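Local coordinates for beta-catenin homolog sys-1 (Caenorhabditis elegans, PDB 3C2G), which acts as a transcriptional coregulator in the Wnt signalling asymmetry pathway, binding the TCF factor POP-1 directly and activating or repressing target genes, at residues A[491-496]-A[543-548]. Residues are numbered along the deposited sequence; the frame is centred on the assembly and turned at random.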
# COMPACT_ATOMS: atom_id res chain seq x y z
N LYS A 491 -27.40 21.55 16.44
CA LYS A 491 -27.88 22.94 16.50
C LYS A 491 -26.75 23.94 16.75
O LYS A 491 -26.96 24.98 17.37
CB LYS A 491 -28.95 23.11 17.60
CG LYS A 491 -30.38 22.79 17.19
CD LYS A 491 -30.74 21.33 17.41
CE LYS A 491 -32.10 21.00 16.79
NZ LYS A 491 -32.18 21.44 15.36
N GLU A 492 -25.55 23.61 16.28
CA GLU A 492 -24.37 24.45 16.50
C GLU A 492 -23.83 24.93 15.18
O GLU A 492 -24.01 24.28 14.15
CB GLU A 492 -23.28 23.67 17.25
CG GLU A 492 -23.43 23.72 18.76
CD GLU A 492 -22.55 22.72 19.49
OE1 GLU A 492 -21.58 22.19 18.89
OE2 GLU A 492 -22.83 22.45 20.68
N ASN A 493 -23.18 26.09 15.20
CA ASN A 493 -22.46 26.56 14.03
C ASN A 493 -20.98 26.16 14.10
O ASN A 493 -20.55 25.53 15.07
CB ASN A 493 -22.65 28.07 13.84
CG ASN A 493 -21.77 28.91 14.74
OD1 ASN A 493 -21.34 28.48 15.82
ND2 ASN A 493 -21.49 30.12 14.29
N LEU A 494 -20.22 26.54 13.08
CA LEU A 494 -18.83 26.13 12.95
C LEU A 494 -18.04 26.23 14.25
O LEU A 494 -17.31 25.30 14.60
CB LEU A 494 -18.13 26.89 11.81
CG LEU A 494 -16.73 26.41 11.41
CD1 LEU A 494 -16.72 24.92 11.02
CD2 LEU A 494 -16.14 27.27 10.30
N ILE A 495 -18.19 27.34 14.97
CA ILE A 495 -17.46 27.52 16.23
C ILE A 495 -17.73 26.36 17.21
O ILE A 495 -16.80 25.81 17.78
CB ILE A 495 -17.77 28.87 16.96
CG1 ILE A 495 -17.80 30.07 16.01
CG2 ILE A 495 -16.77 29.11 18.08
CD1 ILE A 495 -16.55 30.26 15.17
N GLY A 496 -19.00 26.02 17.38
CA GLY A 496 -19.41 24.91 18.25
C GLY A 496 -18.76 23.59 17.85
O GLY A 496 -18.28 22.84 18.70
N ALA A 543 -15.53 34.80 20.19
CA ALA A 543 -15.23 34.85 21.61
C ALA A 543 -16.38 34.31 22.44
O ALA A 543 -16.19 33.41 23.26
CB ALA A 543 -14.88 36.24 22.02
N GLN A 544 -17.58 34.82 22.21
CA GLN A 544 -18.70 34.37 23.04
C GLN A 544 -19.15 32.94 22.73
O GLN A 544 -19.62 32.24 23.61
CB GLN A 544 -19.85 35.39 23.12
CG GLN A 544 -20.66 35.59 21.86
CD GLN A 544 -21.34 36.97 21.78
OE1 GLN A 544 -21.46 37.69 22.79
NE2 GLN A 544 -21.78 37.34 20.58
N TYR A 545 -18.96 32.49 21.49
CA TYR A 545 -19.23 31.08 21.18
C TYR A 545 -18.10 30.12 21.60
O TYR A 545 -18.20 28.92 21.35
CB TYR A 545 -19.57 30.89 19.70
CG TYR A 545 -21.00 31.23 19.33
CD1 TYR A 545 -22.01 30.27 19.42
CD2 TYR A 545 -21.34 32.50 18.87
CE1 TYR A 545 -23.33 30.58 19.07
CE2 TYR A 545 -22.65 32.82 18.52
CZ TYR A 545 -23.64 31.86 18.62
OH TYR A 545 -24.93 32.17 18.26
N SER A 546 -17.06 30.64 22.25
CA SER A 546 -15.94 29.80 22.70
C SER A 546 -15.90 29.50 24.20
O SER A 546 -14.85 29.14 24.73
CB SER A 546 -14.62 30.43 22.29
OG SER A 546 -14.45 30.30 20.90
N TYR A 547 -17.04 29.64 24.87
CA TYR A 547 -17.15 29.36 26.31
C TYR A 547 -16.77 27.89 26.64
O TYR A 547 -16.27 27.61 27.71
CB TYR A 547 -18.56 29.69 26.81
CG TYR A 547 -19.62 28.86 26.15
CD1 TYR A 547 -20.13 29.21 24.90
CD2 TYR A 547 -20.08 27.69 26.74
CE1 TYR A 547 -21.08 28.43 24.27
CE2 TYR A 547 -21.03 26.90 26.12
CZ TYR A 547 -21.53 27.28 24.88
OH TYR A 547 -22.49 26.51 24.24
N SER A 548 -17.01 26.98 25.71
CA SER A 548 -16.60 25.57 25.84
C SER A 548 -15.09 25.35 25.95
O SER A 548 -14.66 24.32 26.46
CB SER A 548 -17.14 24.74 24.68
OG SER A 548 -17.23 25.54 23.50
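The first torsion of Ile495 (chi1 -44°, CG1 beside the backbone N) sets the CG2 methyl anti to that N and turns it to CB of Tyr545, which the backbone itself points at the isoleucine; the tyrosine's own chi1 of -80° decides only where the ring goes, carrying it towards Asn493. The touch is at the root of the tyrosine, CG2 of Ile495 lying 3.7 Å from CB of Tyr545, and the two side chains cross at about a right angle. The same methyl sits 3.6 Å from O of Tyr545 and 3.8 Å from OG of Ser546, so one branch packs against three atoms of residues 545-546 by van der Waals contact. That serine hydroxyl is hydrogen-bonded to the carbonyl of Val542. Two residues earlier, OD1 of Asn493 approaches CD1 of Tyr545 obliquely at 4.1 Å, with the amide and ring planes 47° apart. Asn493 occupies the N-cap position, and its ND2 is hydrogen-bonded to O of Leu483, which probably limits the swing of the amide. With only 173 Å² buried, the contact is small. It joins the start of helix 494-507 to residues 545-546, which follow Gln544 of helix 539-544 in the all-helical armadillo domain, while Leu532 of helix 515-535 also packs on Ile495 and Arg583 of helix 583-586 touches Ser546.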